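PDB 6EKR: type ii site-specific deoxyribonuclease from Klebsiella pneumoniae, which probably cleaves double-stranded DNA at a specific sequence, as a type IIP restriction endonuclease built on the PD-(D/E)xK nuclease fold. Local coordinates for residues L195-R200 with A227-T232; Y264-P269 with R284-F289; D20-T25 with M141-K146. The protein carries 2 engineered substitutions. All coordinates share one frame; numbering follows the deposited sequence.

Interaction 1 of 3, residues L195-R200 with A227-T232. With SO4 (sulfate ion), chain D.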
loop_
_atom_site.group_PDB
_atom_site.type_symbol
_atom_site.label_atom_id
_atom_site.label_comp_id
_atom_site.label_asym_id
_atom_site.label_seq_id
_atom_site.Cartn_x
_atom_site.Cartn_y
_atom_site.Cartn_z
ATOM N N LEU A 195 12.645 -7.045 1.883
ATOM C CA LEU A 195 13.251 -6.900 0.575
ATOM C C LEU A 195 12.219 -6.402 -0.405
ATOM O O LEU A 195 11.088 -6.889 -0.400
ATOM C CB LEU A 195 13.831 -8.233 0.122
ATOM C CG LEU A 195 14.912 -8.698 1.095
ATOM C CD1 LEU A 195 14.550 -10.024 1.738
ATOM C CD2 LEU A 195 16.255 -8.743 0.421
ATOM N N LYS A 196 12.610 -5.405 -1.202
ATOM C CA LYS A 196 11.804 -4.831 -2.270
ATOM C C LYS A 196 12.750 -4.254 -3.311
ATOM O O LYS A 196 13.711 -3.585 -2.956
ATOM C CB LYS A 196 10.936 -3.689 -1.749
ATOM C CG LYS A 196 9.899 -4.069 -0.721
ATOM C CD LYS A 196 9.257 -2.826 -0.110
ATOM C CE LYS A 196 8.790 -3.116 1.300
ATOM N NZ LYS A 196 8.234 -4.503 1.361
ATOM N N ILE A 197 12.464 -4.497 -4.590
ATOM C CA ILE A 197 13.261 -3.937 -5.675
ATOM C C ILE A 197 13.140 -2.413 -5.622
ATOM O O ILE A 197 14.153 -1.704 -5.559
ATOM C CB ILE A 197 12.852 -4.484 -7.083
ATOM C CG1 ILE A 197 12.763 -6.017 -7.096
ATOM C CG2 ILE A 197 13.823 -4.006 -8.173
ATOM C CD1 ILE A 197 14.052 -6.739 -6.818
ATOM N N THR A 198 11.902 -1.921 -5.656
ATOM C CA THR A 198 11.596 -0.518 -5.377
ATOM C C THR A 198 10.425 -0.503 -4.394
ATOM O O THR A 198 9.661 -1.475 -4.324
ATOM C CB THR A 198 11.281 0.297 -6.644
ATOM O OG1 THR A 198 10.231 -0.336 -7.378
ATOM C CG2 THR A 198 12.493 0.402 -7.537
ATOM N N THR A 199 10.294 0.570 -3.615
ATOM C CA THR A 199 9.369 0.552 -2.480
ATOM C C THR A 199 7.953 0.989 -2.833
ATOM O O THR A 199 6.976 0.326 -2.454
ATOM C CB THR A 199 9.893 1.374 -1.272
ATOM O OG1 THR A 199 10.380 2.644 -1.717
ATOM C CG2 THR A 199 11.012 0.630 -0.541
ATOM N N ARG A 200 7.852 2.097 -3.566
ATOM C CA ARG A 200 6.569 2.728 -3.904
ATOM C C ARG A 200 5.764 3.081 -2.647
ATOM O O ARG A 200 6.313 3.651 -1.695
ATOM C CB ARG A 200 5.778 1.863 -4.892
ATOM C CG ARG A 200 6.541 1.576 -6.182
ATOM C CD ARG A 200 6.716 2.847 -7.006
ATOM N NE ARG A 200 7.348 2.576 -8.297
ATOM C CZ ARG A 200 8.657 2.660 -8.531
ATOM N NH1 ARG A 200 9.490 3.021 -7.562
ATOM N NH2 ARG A 200 9.137 2.392 -9.738
ATOM N N ALA A 227 16.379 -3.502 2.610
ATOM C CA ALA A 227 17.199 -3.747 1.417
ATOM C C ALA A 227 16.414 -3.528 0.130
ATOM O O ALA A 227 15.381 -4.155 -0.078
ATOM C CB ALA A 227 17.771 -5.153 1.442
ATOM N N CYS A 228 16.920 -2.642 -0.727
ATOM C CA CYS A 228 16.298 -2.347 -2.012
ATOM C C CYS A 228 17.310 -2.352 -3.151
ATOM O O CYS A 228 18.505 -2.494 -2.921
ATOM C CB CYS A 228 15.597 -0.997 -1.956
ATOM S SG CYS A 228 14.295 -0.908 -0.723
ATOM N N ILE A 229 16.829 -2.194 -4.378
ATOM C CA ILE A 229 17.707 -2.086 -5.530
ATOM C C ILE A 229 17.818 -0.627 -5.957
ATOM O O ILE A 229 18.918 -0.100 -6.109
ATOM C CB ILE A 229 17.229 -2.991 -6.716
ATOM C CG1 ILE A 229 17.262 -4.480 -6.328
ATOM C CG2 ILE A 229 18.027 -2.722 -8.003
ATOM C CD1 ILE A 229 18.542 -4.943 -5.697
ATOM N N SER A 230 16.676 0.022 -6.139
ATOM C CA SER A 230 16.650 1.418 -6.544
ATOM C C SER A 230 15.355 2.073 -6.083
ATOM O O SER A 230 14.634 1.534 -5.243
ATOM C CB SER A 230 16.786 1.533 -8.067
ATOM O OG SER A 230 15.554 1.254 -8.732
ATOM N N GLU A 231 15.101 3.264 -6.618
ATOM C CA GLU A 231 13.804 3.906 -6.547
ATOM C C GLU A 231 13.528 4.518 -7.905
ATOM O O GLU A 231 12.780 5.480 -8.019
ATOM C CB GLU A 231 13.775 4.981 -5.459
ATOM C CG GLU A 231 13.818 4.468 -4.037
ATOM C CD GLU A 231 12.679 3.525 -3.696
ATOM O OE1 GLU A 231 11.670 3.475 -4.440
ATOM O OE2 GLU A 231 12.796 2.827 -2.667
ATOM N N THR A 232 14.144 3.948 -8.933
ATOM C CA THR A 232 13.978 4.416 -10.301
ATOM C C THR A 232 12.572 4.179 -10.821
ATOM O O THR A 232 11.907 3.206 -10.462
ATOM C CB THR A 232 14.953 3.726 -11.269
ATOM O OG1 THR A 232 14.752 2.308 -11.234
ATOM C CG2 THR A 232 16.394 4.043 -10.912
HETATM S S SO4 D . 6.190 0.999 -11.455
HETATM O O1 SO4 D . 7.457 1.412 -12.049
HETATM O O2 SO4 D . 6.386 -0.231 -10.691
HETATM O O3 SO4 D . 5.206 0.769 -12.514
HETATM O O4 SO4 D . 5.725 2.061 -10.567
#

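Interaction 2 of 3, residues Y264-P269 with R284-F289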
loop_
_atom_site.group_PDB
_atom_site.type_symbol
_atom_site.label_atom_id
_atom_site.label_comp_id
_atom_site.label_asym_id
_atom_site.label_seq_id
_atom_site.Cartn_x
_atom_site.Cartn_y
_atom_site.Cartn_z
ATOM N N TYR A 264 19.041 0.515 2.603
ATOM C CA TYR A 264 20.132 0.137 1.717
ATOM C C TYR A 264 19.681 0.040 0.265
ATOM O O TYR A 264 18.599 -0.476 -0.031
ATOM C CB TYR A 264 20.778 -1.165 2.209
ATOM C CG TYR A 264 21.243 -1.099 3.659
ATOM C CD1 TYR A 264 22.563 -0.797 3.974
ATOM C CD2 TYR A 264 20.357 -1.319 4.712
ATOM C CE1 TYR A 264 22.990 -0.724 5.288
ATOM C CE2 TYR A 264 20.777 -1.243 6.028
ATOM C CZ TYR A 264 22.096 -0.949 6.306
ATOM O OH TYR A 264 22.520 -0.878 7.607
ATOM N N TYR A 265 20.512 0.563 -0.631
ATOM C CA TYR A 265 20.234 0.532 -2.056
ATOM C C TYR A 265 21.477 0.176 -2.840
ATOM O O TYR A 265 22.583 0.529 -2.460
ATOM C CB TYR A 265 19.758 1.894 -2.549
ATOM C CG TYR A 265 18.392 2.327 -2.078
ATOM C CD1 TYR A 265 17.246 2.024 -2.815
ATOM C CD2 TYR A 265 18.250 3.073 -0.909
ATOM C CE1 TYR A 265 15.989 2.435 -2.381
ATOM C CE2 TYR A 265 17.002 3.492 -0.468
ATOM C CZ TYR A 265 15.878 3.176 -1.202
ATOM O OH TYR A 265 14.654 3.602 -0.750
ATOM N N CYS A 266 21.286 -0.525 -3.945
ATOM C CA CYS A 266 22.338 -0.698 -4.915
ATOM C C CYS A 266 22.524 0.630 -5.601
ATOM O O CYS A 266 23.646 1.096 -5.798
ATOM C CB CYS A 266 21.929 -1.736 -5.950
ATOM S SG CYS A 266 22.252 -3.393 -5.445
ATOM N N ASP A 267 21.395 1.232 -5.950
ATOM C CA ASP A 267 21.352 2.482 -6.663
ATOM C C ASP A 267 20.612 3.452 -5.761
ATOM O O ASP A 267 19.399 3.582 -5.843
ATOM C CB ASP A 267 20.631 2.261 -7.996
ATOM C CG ASP A 267 20.456 3.530 -8.809
ATOM O OD1 ASP A 267 20.952 4.610 -8.417
ATOM O OD2 ASP A 267 19.809 3.433 -9.869
ATOM N N ILE A 268 21.359 4.111 -4.879
ATOM C CA ILE A 268 20.786 5.055 -3.927
ATOM C C ILE A 268 20.289 6.284 -4.667
ATOM O O ILE A 268 21.065 6.914 -5.398
ATOM C CB ILE A 268 21.789 5.499 -2.856
ATOM C CG1 ILE A 268 22.291 4.302 -2.053
ATOM C CG2 ILE A 268 21.124 6.474 -1.913
ATOM C CD1 ILE A 268 23.649 4.506 -1.409
ATOM N N PRO A 269 18.993 6.627 -4.493
ATOM C CA PRO A 269 18.525 7.860 -5.118
ATOM C C PRO A 269 19.239 9.043 -4.498
ATOM O O PRO A 269 19.404 9.112 -3.275
ATOM C CB PRO A 269 17.028 7.897 -4.793
ATOM C CG PRO A 269 16.835 6.950 -3.670
ATOM C CD PRO A 269 17.930 5.934 -3.734
ATOM N N ARG A 284 22.642 3.550 3.377
ATOM C CA ARG A 284 23.919 3.015 2.919
ATOM C C ARG A 284 23.742 2.141 1.669
ATOM O O ARG A 284 22.776 2.296 0.940
ATOM C CB ARG A 284 24.651 2.279 4.062
ATOM C CG ARG A 284 24.766 3.044 5.392
ATOM C CD ARG A 284 26.047 2.650 6.116
ATOM N NE ARG A 284 26.131 3.155 7.491
ATOM C CZ ARG A 284 25.761 2.466 8.574
ATOM N NH1 ARG A 284 25.273 1.239 8.453
ATOM N NH2 ARG A 284 25.868 2.999 9.785
ATOM N N THR A 285 24.669 1.219 1.435
ATOM C CA THR A 285 24.775 0.504 0.164
ATOM C C THR A 285 24.498 -0.981 0.391
ATOM O O THR A 285 24.502 -1.432 1.542
ATOM C CB THR A 285 26.183 0.743 -0.423
ATOM O OG1 THR A 285 26.276 2.098 -0.870
ATOM C CG2 THR A 285 26.447 -0.111 -1.594
HETATM N N MSE A 286 24.234 -1.743 -0.675
HETATM C CA MSE A 286 24.005 -3.188 -0.517
HETATM C C MSE A 286 25.279 -3.932 -0.130
HETATM O O MSE A 286 25.219 -4.954 0.552
HETATM C CB MSE A 286 23.348 -3.820 -1.749
HETATM C CG MSE A 286 21.824 -3.674 -1.810
HETATM SE SE MSE A 286 20.893 -4.157 -0.156
HETATM C CE MSE A 286 21.390 -6.044 -0.067
ATOM N N GLY A 287 26.426 -3.410 -0.566
ATOM C CA GLY A 287 27.727 -3.830 -0.043
ATOM C C GLY A 287 27.911 -3.444 1.423
ATOM O O GLY A 287 28.422 -4.243 2.215
ATOM N N ASP A 288 27.501 -2.227 1.792
ATOM C CA ASP A 288 27.528 -1.805 3.197
ATOM C C ASP A 288 26.560 -2.627 4.041
ATOM O O ASP A 288 26.801 -2.863 5.235
ATOM C CB ASP A 288 27.181 -0.317 3.343
ATOM C CG ASP A 288 28.235 0.609 2.736
ATOM O OD1 ASP A 288 29.414 0.187 2.572
ATOM O OD2 ASP A 288 27.872 1.771 2.431
ATOM N N PHE A 289 25.459 -3.042 3.409
ATOM C CA PHE A 289 24.450 -3.887 4.036
ATOM C C PHE A 289 25.047 -5.141 4.643
ATOM O O PHE A 289 24.731 -5.480 5.776
ATOM C CB PHE A 289 23.363 -4.279 3.028
ATOM C CG PHE A 289 22.341 -5.249 3.580
ATOM C CD1 PHE A 289 21.256 -4.790 4.322
ATOM C CD2 PHE A 289 22.473 -6.615 3.363
ATOM C CE1 PHE A 289 20.322 -5.677 4.836
ATOM C CE2 PHE A 289 21.548 -7.502 3.879
ATOM C CZ PHE A 289 20.468 -7.032 4.616
#

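Interaction 3 of 3, residues D20-T25 with M141-K146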
loop_
_atom_site.group_PDB
_atom_site.type_symbol
_atom_site.label_atom_id
_atom_site.label_comp_id
_atom_site.label_asym_id
_atom_site.label_seq_id
_atom_site.Cartn_x
_atom_site.Cartn_y
_atom_site.Cartn_z
ATOM N N ASP A 20 18.798 -26.813 1.005
ATOM C CA ASP A 20 19.879 -26.066 0.384
ATOM C C ASP A 20 19.450 -25.665 -1.028
ATOM O O ASP A 20 19.307 -26.511 -1.905
ATOM C CB ASP A 20 21.179 -26.872 0.368
ATOM C CG ASP A 20 22.351 -26.074 -0.183
ATOM O OD1 ASP A 20 22.620 -24.963 0.321
ATOM O OD2 ASP A 20 23.009 -26.555 -1.127
ATOM N N HIS A 21 19.219 -24.368 -1.214
ATOM C CA HIS A 21 18.701 -23.809 -2.465
ATOM C C HIS A 21 19.757 -23.031 -3.277
ATOM O O HIS A 21 19.508 -22.646 -4.429
ATOM C CB HIS A 21 17.503 -22.899 -2.164
ATOM C CG HIS A 21 17.880 -21.577 -1.568
ATOM N ND1 HIS A 21 18.352 -21.446 -0.279
ATOM C CD2 HIS A 21 17.848 -20.326 -2.084
ATOM C CE1 HIS A 21 18.601 -20.174 -0.031
ATOM N NE2 HIS A 21 18.297 -19.472 -1.108
ATOM N N ILE A 22 20.924 -22.808 -2.679
ATOM C CA ILE A 22 21.950 -21.976 -3.293
ATOM C C ILE A 22 22.443 -22.459 -4.673
ATOM O O ILE A 22 22.591 -21.637 -5.588
ATOM C CB ILE A 22 23.135 -21.697 -2.342
ATOM C CG1 ILE A 22 22.618 -21.274 -0.961
ATOM C CG2 ILE A 22 24.020 -20.608 -2.922
ATOM C CD1 ILE A 22 23.695 -21.046 0.073
ATOM N N PRO A 23 22.715 -23.775 -4.836
ATOM C CA PRO A 23 23.089 -24.207 -6.185
ATOM C C PRO A 23 22.047 -23.824 -7.231
ATOM O O PRO A 23 22.414 -23.252 -8.258
ATOM C CB PRO A 23 23.193 -25.728 -6.054
ATOM C CG PRO A 23 23.546 -25.945 -4.626
ATOM C CD PRO A 23 22.751 -24.902 -3.882
ATOM N N ALA A 24 20.769 -24.097 -6.952
ATOM C CA ALA A 24 19.678 -23.902 -7.919
ATOM C C ALA A 24 19.431 -22.444 -8.223
ATOM O O ALA A 24 18.868 -22.105 -9.266
ATOM C CB ALA A 24 18.402 -24.537 -7.419
ATOM N N THR A 25 19.836 -21.589 -7.285
ATOM C CA THR A 25 19.687 -20.141 -7.417
ATOM C C THR A 25 20.851 -19.543 -8.216
ATOM O O THR A 25 20.665 -18.590 -8.967
ATOM C CB THR A 25 19.429 -19.418 -6.035
ATOM O OG1 THR A 25 19.213 -18.020 -6.244
ATOM C CG2 THR A 25 20.588 -19.530 -5.118
HETATM N N MSE A 141 19.418 -13.102 -1.661
HETATM C CA MSE A 141 19.970 -12.509 -0.463
HETATM C C MSE A 141 20.047 -13.539 0.638
HETATM O O MSE A 141 21.019 -13.581 1.383
HETATM C CB MSE A 141 19.153 -11.310 -0.023
HETATM C CG MSE A 141 19.364 -10.094 -0.901
HETATM SE SE MSE A 141 21.251 -9.721 -1.341
HETATM C CE MSE A 141 21.935 -9.472 0.484
ATOM N N ALA A 142 19.026 -14.384 0.719
ATOM C CA ALA A 142 18.997 -15.450 1.689
ATOM C C ALA A 142 20.151 -16.380 1.395
ATOM O O ALA A 142 20.781 -16.900 2.317
ATOM C CB ALA A 142 17.684 -16.185 1.616
ATOM N N ALA A 143 20.446 -16.579 0.111
ATOM C CA ALA A 143 21.617 -17.352 -0.266
ATOM C C ALA A 143 22.895 -16.708 0.285
ATOM O O ALA A 143 23.611 -17.347 1.062
ATOM C CB ALA A 143 21.693 -17.532 -1.762
ATOM N N VAL A 144 23.157 -15.445 -0.079
ATOM C CA VAL A 144 24.395 -14.773 0.362
ATOM C C VAL A 144 24.494 -14.655 1.887
ATOM O O VAL A 144 25.550 -14.955 2.462
ATOM C CB VAL A 144 24.722 -13.400 -0.352
ATOM C CG1 VAL A 144 24.186 -13.352 -1.777
ATOM C CG2 VAL A 144 24.244 -12.200 0.449
ATOM N N LEU A 145 23.427 -14.227 2.545
ATOM C CA LEU A 145 23.479 -14.083 3.992
ATOM C C LEU A 145 23.844 -15.392 4.678
ATOM O O LEU A 145 24.311 -15.395 5.809
ATOM C CB LEU A 145 22.159 -13.549 4.533
ATOM C CG LEU A 145 21.930 -12.053 4.336
ATOM C CD1 LEU A 145 20.594 -11.642 4.907
ATOM C CD2 LEU A 145 23.045 -11.271 4.983
ATOM N N LYS A 146 23.637 -16.502 3.985
ATOM C CA LYS A 146 23.927 -17.815 4.548
ATOM C C LYS A 146 25.398 -18.171 4.410
ATOM O O LYS A 146 25.956 -18.870 5.247
ATOM C CB LYS A 146 23.073 -18.881 3.871
ATOM C CG LYS A 146 23.212 -20.258 4.471
ATOM C CD LYS A 146 22.408 -20.383 5.748
ATOM C CE LYS A 146 22.397 -21.814 6.244
ATOM N NZ LYS A 146 21.457 -21.997 7.376
#

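Interaction 1 of 3, residues L195-R200 with A227-T232
T199 and E231 meet almost at right angles, and the hydroxyl OG1 of T199 donates to OE2 of E231 over 2.6 Å. It reaches that oxygen on its syn side but 33° out of the carboxylate plane; Y265 OH also hydrogen-bonds to OE2. E231 gets its acid there by a bend at chi2 (-58°), which turns the end of the chain back toward 195-200 although CB points away. OE1 of E231 takes a weak bond from T199 N and a long salt bridge (3.8 Å) from R200 NH1. R200 is bonded along one edge of its guanidinium: NH2 donates to T232 O at 3.0 Å, close to the guanidinium plane, and also to sulfate O1, while NE binds sulfate O4 at 2.8 Å. The sulfate probably came from the crystallisation liquor. Between the backbones, I197 O is gripped twice, by I229 N at 3.0 Å and by S230 N at 3.1 Å, the latter nearly in line with the carbonyl. Upstream, K196 N donates to A227 O at 3.2 Å. The side chains of I197 and I229 run side by side, CG2 of I197 resting 3.8 Å from CB of I229. Both loops leave the ends of neighbouring parallel strands, 190-194 and 222-227, in the mixed sheet, and helices 101-125 and 132-148 cover the two isoleucines.

Interaction 2 of 3, residues Y264-P269 with R284-F289
The carbonyl oxygen of R284 is approached by three groups of 264-269: Y265 N donates to it over 3.3 Å, tilted 27° from the carbonyl plane, Y264 CA adds a CA-H...O contact, and the methyl CD1 of I268 packs against it. CD1 of I268 also lies 3.6 Å from T285 OG1, the two side chains crossing at about a right angle. Y264 and R284 are paired in parallel and send their side chains to the same face of the sheet, where they run alongside each other. Their polar ends share a partner beyond the segments, as D292 OD2 forms a salt bridge with R284 NH1 and a hydrogen bond with Y264 OH. The pairing joins the two strands of a beta-alpha-beta unit, 262-265 and 283-285, linked through helix 275-278, with 283-285 outermost in the mixed sheet of this chain. Directly after this last strand the chain turns into helix 286-298. F289, its CG anti to the backbone N (chi1 175°), presents a ring edge to one face of Y264 in a T-shaped stack, centroids 5.2 Å apart and planes at 79°. CD1 of F289 stands 3.6 Å from CD2 of Y264, toward the rim of that face. T285 O sits at the edge of the tyrosine ring, and the selenium of M286, a selenomethionine here, lies 3.8 Å from Y264 CB. Further along, C266 SG touches M286 CG at 3.7 Å.

Interaction 3 of 3, residues D20-T25 with M141-K146
With CG1 anti to its carbonyl carbon (chi1 -47°) and an extended end (chi2 177°), I22 lies against A143, its CG1 3.9 Å from the methyl CB. H21 takes a different first torsion, chi1 75°, which sets CG between the backbone N and the carbonyl carbon and brings the imidazole end up to the same alanine. NE2 of H21 comes to 4.0 Å from A143 CB, and A143 N lies at the ring edge, near its plane. CG1 of I22 in turn sits 4.2 Å above one face of the H21 ring, offset toward its rim, so the two side chains pack on each other as well as on A143. NE2 finds its polar partner one turn earlier in the second helix, hydrogen-bonding to the carbonyl oxygen of I139. The contact thus seats the start of helix 22-39, and the residue just ahead of it, on the side of helix 132-148 in the helical part of the enzyme. It is plain packing, with no hydrogen bond between the two segments. The small side chain of A143 lets the backbones come close, its CA 5.5 Å from that of I22. T25, one turn on from I22, adds its methyl CG2 at 4.1 Å from A143 CB. At the far end, CD1 of I22 reaches 3.8 Å from A143 O and 4.4 Å from K146 CB, while the lysine chain leads off. Beyond the two segments, K146 NZ pairs with a bound sulfate ion. Y15 of helix 3-16 meets the H21 ring and also touches A142.

How the interactions relate
Interaction 3 begins and closes first along the chain, followed by interaction 1 and then interaction 2, none overlapping another in sequence. The centres of interactions 1 and 2 are about 10 Å apart, and both lie at the mixed five-stranded sheet: the first just beyond strands 190-194 and 222-227, the second at strands 262-265 and 283-285. I229 O and D267 N probably hydrogen-bond between them. Interaction 3, its centre about 20 Å from either, lies in the helical layer. M141 of helix 132-148 faces the sheet side, packing on L195, M286 and F289, while A143 of the same helix meets the start of helix 22-39, so helix 132-148 lies between the two.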